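Local coordinates for protein neurotoxin (Clostridium botulinum, PDB 2QN0) that is the zinc-dependent light chain protease of botulinum neurotoxin type C1, which probably cleaves neuronal SNARE proteins, at residues A[231-236]-A[267-272]; A[247-252]-A[263-268]. All coordinates share one frame; numbering follows the deposited sequence.

Contact 1: residues A[231-236]-A[267-272]; sequences LNHAMH and YAEIYA. With ZN (zinc ion), chain B.
H233 NE2 and E269 OE1 meet at the zinc ion. H233 NE2 binds the metal at 2.1 Å, and E269 OE1 also lies 2.1 Å from it. H229 and water 2 complete the site. The imidazole and carboxylate planes stand nearly perpendicular, 84° apart. E269 OE1 sits at the edge of the H233 ring, yet the two groups are joined through the metal and share no hydrogen bond. The CB of E269 points away from helix 223-238. A bend at its second torsion (chi2 -59°) brings the carboxylate back to the zinc. The carboxylate binds unevenly: E269 OE2 makes a long second contact with the zinc ion at 2.7 Å. It also receives a weak hydrogen bond from water 2.

A272 CB lies over one face of the H233 ring, 3.8 Å from the centroid, as a CH-pi contact. Nearby, N232 ND2 donates to A272 O at 3.0 Å, in the carbonyl plane and on a lone pair. The N-H...O angle of 143° makes this a bent bond. N232 OD1 bonds to Y363, so both ends of the amide are held. H236 brings the CE1 edge of its ring to A272 N and touches Y271 CB. Water 1 links H236 NE2 to Y271 O.

The two helix segments cross steeply. H233 is the second histidine of the HExxH motif of zinc metalloproteases, and E269 is the glutamate ligand from a separate helix. The chemistry implies a metal site shared by two helices, which are also joined directly by A272 CB on the H233 ring and by the N232 amide bond.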
ATOM      1  N   LEU A 231       0.285  -0.879  -2.680  1.00 11.47           N
ATOM      2  CA  LEU A 231       1.398   0.036  -2.930  1.00 11.32           C
ATOM      3  C   LEU A 231       0.966   1.090  -3.957  1.00 12.57           C
ATOM      4  O   LEU A 231       1.502   2.198  -3.986  1.00 12.58           O
ATOM      5  CB  LEU A 231       2.636  -0.723  -3.431  1.00 12.49           C
ATOM      6  CG  LEU A 231       3.294  -1.665  -2.405  1.00 11.17           C
ATOM      7  CD1 LEU A 231       4.516  -2.334  -3.037  1.00 13.56           C
ATOM      8  CD2 LEU A 231       3.709  -0.879  -1.159  1.00 12.65           C
ATOM      9  N   ASN A 232      -0.003   0.744  -4.802  1.00 12.73           N
ATOM     10  CA  ASN A 232      -0.497   1.711  -5.783  1.00 12.27           C
ATOM     11  C   ASN A 232      -1.256   2.816  -5.058  1.00 11.35           C
ATOM     12  O   ASN A 232      -1.155   3.987  -5.424  1.00 13.12           O
ATOM     13  CB  ASN A 232      -1.397   1.033  -6.818  1.00 11.49           C
ATOM     14  CG  ASN A 232      -0.618   0.116  -7.739  1.00 14.05           C
ATOM     15  OD1 ASN A 232       0.600   0.249  -7.872  1.00 14.25           O
ATOM     16  ND2 ASN A 232      -1.313  -0.809  -8.389  1.00 13.12           N
ATOM     17  N   HIS A 233      -2.037   2.451  -4.044  1.00 11.05           N
ATOM     18  CA  HIS A 233      -2.748   3.466  -3.272  1.00 12.14           C
ATOM     19  C   HIS A 233      -1.698   4.362  -2.619  1.00 13.98           C
ATOM     20  O   HIS A 233      -1.855   5.583  -2.565  1.00 12.85           O
ATOM     21  CB  HIS A 233      -3.619   2.833  -2.186  1.00 12.09           C
ATOM     22  CG  HIS A 233      -4.853   2.171  -2.712  1.00 13.78           C
ATOM     23  ND1 HIS A 233      -5.763   2.827  -3.516  1.00 14.14           N
ATOM     24  CD2 HIS A 233      -5.343   0.922  -2.529  1.00 13.69           C
ATOM     25  CE1 HIS A 233      -6.763   2.011  -3.802  1.00 15.18           C
ATOM     26  NE2 HIS A 233      -6.531   0.850  -3.215  1.00 15.11           N
ATOM     27  N   ALA A 234      -0.620   3.749  -2.129  1.00 13.54           N
ATOM     28  CA  ALA A 234       0.456   4.505  -1.483  1.00 12.24           C
ATOM     29  C   ALA A 234       1.117   5.459  -2.468  1.00 12.67           C
ATOM     30  O   ALA A 234       1.529   6.560  -2.094  1.00 12.73           O
ATOM     31  CB  ALA A 234       1.501   3.548  -0.888  1.00 12.62           C
ATOM     32  N   MET A 235       1.235   5.036  -3.725  1.00 12.56           N
ATOM     33  CA  MET A 235       1.823   5.895  -4.750  1.00 14.49           C
ATOM     34  C   MET A 235       0.938   7.124  -4.949  1.00 14.60           C
ATOM     35  O   MET A 235       1.424   8.257  -5.001  1.00 13.79           O
ATOM     36  CB  MET A 235       1.955   5.135  -6.073  1.00 15.34           C
ATOM     37  CG  MET A 235       3.121   4.164  -6.120  1.00 17.30           C
ATOM     38  SD  MET A 235       4.709   5.009  -6.345  1.00 20.34           S
ATOM     39  CE  MET A 235       4.844   5.000  -8.126  1.00 19.60           C
ATOM     40  N   HIS A 236      -0.369   6.902  -5.057  1.00 15.07           N
ATOM     41  CA  HIS A 236      -1.299   8.010  -5.243  1.00 14.14           C
ATOM     42  C   HIS A 236      -1.213   8.959  -4.050  1.00 16.09           C
ATOM     43  O   HIS A 236      -1.226  10.182  -4.219  1.00 14.77           O
ATOM     44  CB  HIS A 236      -2.728   7.482  -5.379  1.00 14.78           C
ATOM     45  CG  HIS A 236      -2.899   6.476  -6.474  1.00 16.23           C
ATOM     46  ND1 HIS A 236      -3.950   5.585  -6.505  1.00 17.57           N
ATOM     47  CD2 HIS A 236      -2.157   6.221  -7.577  1.00 16.16           C
ATOM     48  CE1 HIS A 236      -3.846   4.823  -7.580  1.00 16.06           C
ATOM     49  NE2 HIS A 236      -2.768   5.189  -8.247  1.00 16.46           N
ATOM     50  N   TYR A 267     -13.389   5.319  -7.204  1.00 13.52           N
ATOM     51  CA  TYR A 267     -12.524   5.583  -8.339  1.00 12.86           C
ATOM     52  C   TYR A 267     -11.076   5.284  -7.949  1.00 13.28           C
ATOM     53  O   TYR A 267     -10.254   4.953  -8.798  1.00 12.69           O
ATOM     54  CB  TYR A 267     -12.685   7.037  -8.795  1.00 12.94           C
ATOM     55  CG  TYR A 267     -14.017   7.304  -9.484  1.00 13.67           C
ATOM     56  CD1 TYR A 267     -14.943   6.277  -9.678  1.00 15.97           C
ATOM     57  CD2 TYR A 267     -14.336   8.575  -9.962  1.00 17.29           C
ATOM     58  CE1 TYR A 267     -16.154   6.507 -10.336  1.00 17.93           C
ATOM     59  CE2 TYR A 267     -15.550   8.816 -10.620  1.00 17.84           C
ATOM     60  CZ  TYR A 267     -16.447   7.776 -10.805  1.00 19.71           C
ATOM     61  OH  TYR A 267     -17.632   8.001 -11.471  1.00 18.55           O
ATOM     62  N   ALA A 268     -10.776   5.395  -6.660  1.00 13.72           N
ATOM     63  CA  ALA A 268      -9.429   5.106  -6.164  1.00 14.11           C
ATOM     64  C   ALA A 268      -9.098   3.635  -6.434  1.00 14.03           C
ATOM     65  O   ALA A 268      -7.960   3.290  -6.769  1.00 14.73           O
ATOM     66  CB  ALA A 268      -9.350   5.395  -4.670  1.00 14.99           C
ATOM     67  N   GLU A 269     -10.097   2.769  -6.285  1.00 13.13           N
ATOM     68  CA  GLU A 269      -9.908   1.342  -6.526  1.00 13.98           C
ATOM     69  C   GLU A 269      -9.733   1.081  -8.016  1.00 13.70           C
ATOM     70  O   GLU A 269      -8.921   0.249  -8.426  1.00 12.39           O
ATOM     71  CB  GLU A 269     -11.111   0.546  -6.011  1.00 13.90           C
ATOM     72  CG  GLU A 269     -11.280   0.570  -4.500  1.00 13.61           C
ATOM     73  CD  GLU A 269     -10.064   0.008  -3.789  1.00 14.98           C
ATOM     74  OE1 GLU A 269      -9.228  -0.612  -4.473  1.00 14.18           O
ATOM     75  OE2 GLU A 269      -9.952   0.178  -2.560  1.00 15.12           O
ATOM     76  N   ILE A 270     -10.508   1.789  -8.830  1.00 14.22           N
ATOM     77  CA  ILE A 270     -10.426   1.627 -10.271  1.00 13.17           C
ATOM     78  C   ILE A 270      -9.017   1.948 -10.774  1.00 12.15           C
ATOM     79  O   ILE A 270      -8.483   1.244 -11.631  1.00 14.29           O
ATOM     80  CB  ILE A 270     -11.472   2.526 -10.985  1.00 14.96           C
ATOM     81  CG1 ILE A 270     -12.881   1.988 -10.699  1.00 15.52           C
ATOM     82  CG2 ILE A 270     -11.207   2.562 -12.491  1.00 14.23           C
ATOM     83  CD1 ILE A 270     -14.005   2.795 -11.335  1.00 17.58           C
ATOM     84  N   TYR A 271      -8.409   3.005 -10.245  1.00 11.70           N
ATOM     85  CA  TYR A 271      -7.059   3.354 -10.672  1.00 11.78           C
ATOM     86  C   TYR A 271      -6.018   2.377 -10.134  1.00 12.36           C
ATOM     87  O   TYR A 271      -5.078   2.017 -10.842  1.00 13.01           O
ATOM     88  CB  TYR A 271      -6.704   4.777 -10.247  1.00 12.92           C
ATOM     89  CG  TYR A 271      -7.181   5.826 -11.234  1.00 15.73           C
ATOM     90  CD1 TYR A 271      -6.991   5.654 -12.607  1.00 17.33           C
ATOM     91  CD2 TYR A 271      -7.794   6.998 -10.796  1.00 19.60           C
ATOM     92  CE1 TYR A 271      -7.401   6.633 -13.524  1.00 19.11           C
ATOM     93  CE2 TYR A 271      -8.206   7.979 -11.700  1.00 20.88           C
ATOM     94  CZ  TYR A 271      -8.004   7.791 -13.058  1.00 20.81           C
ATOM     95  OH  TYR A 271      -8.394   8.772 -13.942  1.00 21.84           O
ATOM     96  N   ALA A 272      -6.183   1.947  -8.888  1.00 10.96           N
ATOM     97  CA  ALA A 272      -5.237   0.998  -8.298  1.00 11.44           C
ATOM     98  C   ALA A 272      -5.251  -0.319  -9.084  1.00 13.39           C
ATOM     99  O   ALA A 272      -4.209  -0.954  -9.282  1.00 13.00           O
ATOM    100  CB  ALA A 272      -5.592   0.745  -6.838  1.00 11.97           C
TER
HETATM  101 ZN    ZN B 431      -7.563  -0.951  -3.295  1.00 16.27          ZN
HETATM  102  O   HOH W   1      -2.673   2.937  -9.938  1.00 19.45           O
HETATM  103  O   HOH W   2      -7.548  -1.849  -1.418  1.00 15.79           O

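Contact 2: residues A[247-252]-A[263-268]; sequences QTISSV and VKLEYA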
ATOM      1  N   GLN A 247     -16.009   9.591  -4.412  1.00 23.93           N
ATOM      2  CA  GLN A 247     -16.097   9.517  -5.871  1.00 21.60           C
ATOM      3  C   GLN A 247     -16.259   8.041  -6.213  1.00 20.97           C
ATOM      4  O   GLN A 247     -15.302   7.276  -6.160  1.00 17.37           O
ATOM      5  CB  GLN A 247     -14.824  10.081  -6.502  1.00 20.61           C
ATOM      6  CG  GLN A 247     -14.615  11.553  -6.202  1.00 22.02           C
ATOM      7  CD  GLN A 247     -15.779  12.403  -6.681  1.00 24.65           C
ATOM      8  OE1 GLN A 247     -16.106  12.409  -7.865  1.00 28.17           O
ATOM      9  NE2 GLN A 247     -16.408  13.120  -5.762  1.00 26.31           N
ATOM     10  N   THR A 248     -17.474   7.645  -6.574  1.00 19.05           N
ATOM     11  CA  THR A 248     -17.757   6.240  -6.844  1.00 18.21           C
ATOM     12  C   THR A 248     -18.722   6.006  -7.998  1.00 19.54           C
ATOM     13  O   THR A 248     -19.335   6.939  -8.512  1.00 16.92           O
ATOM     14  CB  THR A 248     -18.415   5.601  -5.614  1.00 20.10           C
ATOM     15  OG1 THR A 248     -19.671   6.254  -5.373  1.00 20.76           O
ATOM     16  CG2 THR A 248     -17.548   5.773  -4.379  1.00 17.65           C
ATOM     17  N   ILE A 249     -18.844   4.741  -8.390  1.00 17.95           N
ATOM     18  CA  ILE A 249     -19.787   4.326  -9.418  1.00 17.00           C
ATOM     19  C   ILE A 249     -20.530   3.131  -8.817  1.00 19.84           C
ATOM     20  O   ILE A 249     -19.910   2.166  -8.363  1.00 19.02           O
ATOM     21  CB  ILE A 249     -19.089   3.936 -10.749  1.00 18.12           C
ATOM     22  CG1 ILE A 249     -20.136   3.424 -11.743  1.00 14.78           C
ATOM     23  CG2 ILE A 249     -17.997   2.894 -10.505  1.00 16.45           C
ATOM     24  CD1 ILE A 249     -19.581   3.143 -13.125  1.00 17.10           C
ATOM     25  N   SER A 250     -21.858   3.207  -8.778  1.00 17.68           N
ATOM     26  CA  SER A 250     -22.656   2.130  -8.196  1.00 17.34           C
ATOM     27  C   SER A 250     -22.569   0.862  -9.030  1.00 18.24           C
ATOM     28  O   SER A 250     -22.914   0.854 -10.213  1.00 17.99           O
ATOM     29  CB  SER A 250     -24.113   2.579  -8.042  1.00 18.12           C
ATOM     30  OG  SER A 250     -24.204   3.589  -7.053  1.00 20.94           O
ATOM     31  N   SER A 251     -22.108  -0.213  -8.394  1.00 18.79           N
ATOM     32  CA  SER A 251     -21.916  -1.487  -9.074  1.00 19.77           C
ATOM     33  C   SER A 251     -22.420  -2.662  -8.239  1.00 18.08           C
ATOM     34  O   SER A 251     -23.046  -2.481  -7.199  1.00 20.02           O
ATOM     35  CB  SER A 251     -20.422  -1.696  -9.349  1.00 21.70           C
ATOM     36  OG  SER A 251     -19.806  -0.510  -9.824  1.00 25.62           O
ATOM     37  N   VAL A 252     -22.120  -3.867  -8.712  1.00 20.92           N
ATOM     38  CA  VAL A 252     -22.513  -5.085  -8.017  1.00 22.20           C
ATOM     39  C   VAL A 252     -21.396  -6.117  -8.092  1.00 23.24           C
ATOM     40  O   VAL A 252     -20.523  -6.053  -8.954  1.00 23.95           O
ATOM     41  CB  VAL A 252     -23.780  -5.722  -8.638  1.00 22.48           C
ATOM     42  CG1 VAL A 252     -24.958  -4.751  -8.549  1.00 24.48           C
ATOM     43  CG2 VAL A 252     -23.509  -6.119 -10.079  1.00 23.17           C
ATOM     44  N   VAL A 263     -22.632  -2.326  -4.592  1.00 30.52           N
ATOM     45  CA  VAL A 263     -21.501  -1.732  -3.895  1.00 27.66           C
ATOM     46  C   VAL A 263     -21.105  -0.431  -4.583  1.00 24.91           C
ATOM     47  O   VAL A 263     -21.317  -0.268  -5.784  1.00 24.69           O
ATOM     48  CB  VAL A 263     -20.282  -2.686  -3.907  1.00 28.18           C
ATOM     49  CG1 VAL A 263     -19.880  -2.996  -5.342  1.00 26.98           C
ATOM     50  CG2 VAL A 263     -19.117  -2.057  -3.162  1.00 30.27           C
ATOM     51  N   LYS A 264     -20.541   0.497  -3.818  1.00 22.99           N
ATOM     52  CA  LYS A 264     -20.094   1.765  -4.383  1.00 24.49           C
ATOM     53  C   LYS A 264     -18.609   1.640  -4.692  1.00 24.78           C
ATOM     54  O   LYS A 264     -17.767   1.790  -3.804  1.00 24.99           O
ATOM     55  CB  LYS A 264     -20.328   2.910  -3.396  1.00 25.96           C
ATOM     56  CG  LYS A 264     -21.799   3.228  -3.162  1.00 31.61           C
ATOM     57  CD  LYS A 264     -21.966   4.443  -2.266  1.00 35.86           C
ATOM     58  CE  LYS A 264     -23.438   4.787  -2.092  1.00 40.08           C
ATOM     59  NZ  LYS A 264     -23.636   5.991  -1.236  1.00 42.55           N
ATOM     60  N   LEU A 265     -18.298   1.354  -5.953  1.00 21.43           N
ATOM     61  CA  LEU A 265     -16.916   1.190  -6.394  1.00 19.50           C
ATOM     62  C   LEU A 265     -16.189   2.530  -6.442  1.00 19.64           C
ATOM     63  O   LEU A 265     -16.520   3.406  -7.246  1.00 16.57           O
ATOM     64  CB  LEU A 265     -16.883   0.525  -7.774  1.00 19.59           C
ATOM     65  CG  LEU A 265     -15.504   0.275  -8.396  1.00 20.79           C
ATOM     66  CD1 LEU A 265     -14.667  -0.596  -7.460  1.00 21.57           C
ATOM     67  CD2 LEU A 265     -15.665  -0.394  -9.750  1.00 20.95           C
ATOM     68  N   GLU A 266     -15.194   2.685  -5.575  1.00 17.03           N
ATOM     69  CA  GLU A 266     -14.427   3.924  -5.519  1.00 17.28           C
ATOM     70  C   GLU A 266     -13.510   4.086  -6.720  1.00 17.08           C
ATOM     71  O   GLU A 266     -12.920   3.116  -7.205  1.00 15.18           O
ATOM     72  CB  GLU A 266     -13.587   3.968  -4.242  1.00 19.47           C
ATOM     73  CG  GLU A 266     -14.378   3.772  -2.966  1.00 24.76           C
ATOM     74  CD  GLU A 266     -13.499   3.853  -1.737  1.00 31.03           C
ATOM     75  OE1 GLU A 266     -12.349   3.372  -1.801  1.00 34.88           O
ATOM     76  OE2 GLU A 266     -13.956   4.386  -0.706  1.00 35.22           O
ATOM     77  N   TYR A 267     -13.389   5.319  -7.204  1.00 13.52           N
ATOM     78  CA  TYR A 267     -12.524   5.583  -8.339  1.00 12.86           C
ATOM     79  C   TYR A 267     -11.076   5.284  -7.949  1.00 13.28           C
ATOM     80  O   TYR A 267     -10.254   4.953  -8.798  1.00 12.69           O
ATOM     81  CB  TYR A 267     -12.685   7.037  -8.795  1.00 12.94           C
ATOM     82  CG  TYR A 267     -14.017   7.304  -9.484  1.00 13.67           C
ATOM     83  CD1 TYR A 267     -14.943   6.277  -9.678  1.00 15.97           C
ATOM     84  CD2 TYR A 267     -14.336   8.575  -9.962  1.00 17.29           C
ATOM     85  CE1 TYR A 267     -16.154   6.507 -10.336  1.00 17.93           C
ATOM     86  CE2 TYR A 267     -15.550   8.816 -10.620  1.00 17.84           C
ATOM     87  CZ  TYR A 267     -16.447   7.776 -10.805  1.00 19.71           C
ATOM     88  OH  TYR A 267     -17.632   8.001 -11.471  1.00 18.55           O
ATOM     89  N   ALA A 268     -10.776   5.395  -6.660  1.00 13.72           N
ATOM     90  CA  ALA A 268      -9.429   5.106  -6.164  1.00 14.11           C
ATOM     91  C   ALA A 268      -9.098   3.635  -6.434  1.00 14.03           C
ATOM     92  O   ALA A 268      -7.960   3.290  -6.769  1.00 14.73           O
ATOM     93  CB  ALA A 268      -9.350   5.395  -4.670  1.00 14.99           C
TER
HETATM   94  O   HOH W   3     -12.400   7.188  -4.934  1.00 20.81           O
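I249 and L265 form a hydrogen-bonded antiparallel pair in the hairpin of strands 248-253 and 261-266. I249 N donates to L265 O at 2.9 Å, and L265 N returns a bond to I249 O. S251 and V263 make the next such pair. S251 N reaches V263 O at 2.7 Å with a nearly straight N-H...O angle of 170°. V263 N donates to S251 O. T248 faces E266, and S250 faces K264, in the non-hydrogen-bonded pairs. A CA-H...O contact from T248 CA to L265 O, at 3.1 Å, adds to the backbone pairing.

At the end of the pairing E266 takes the N-cap position and helix 267-273 begins. Y267 N donates to Q247 O at 2.9 Å, with an angle of 165°. Water 3 donates to the same carbonyl oxygen and accepts from A268 N. Q247 O therefore ties the residue just before strand 248-253 to the first turn of the helix.

Apolar packing falls on the side of I249 and L265. L265 CG lies opposite its backbone N (chi1 180°), which lays the side chain alongside I249, pointing the same way. I249 CG2 is 3.8 Å from L265 CB. Both residues also pack on I270 of helix 267-273. The Y267 ring lies against the backbone of 247-248, with Q247 C and T248 N over one face. I249 CB meets this ring at its edge, near CE1. On the other side of the hairpin, T248 CG2 touches E266 CG, and T248 OG1 lies beside K264 CB. The E266 side chain is about 7 Å from the zinc ion.

This is a surface hairpin whose second strand runs straight into a helix. Direct and water-mediated bonds to Q247 O imply that the first turn is held from the first strand's side too.

The centres of contacts 1 and 2 lie about 13 Å apart. Both use helix 267-273 and share Y267 and A268. Along the chain, helix 223-238 comes first, then strands 248-253 and 261-266, then helix 267-273. Contact 2 closes the hairpin between the two helices, and contact 1 brings those helices together at the metal. The contacts also touch through I270, whose CG1 packs 3.8 Å from L265 CD2. Contact 1 is partly buried, about 8 Å from the centre of the chain, whereas contact 2 lies at the surface, about 19 Å out. The hairpin thus connects the two histidine ligands to the glutamate ligand in sequence, and abuts the glutamate's helix.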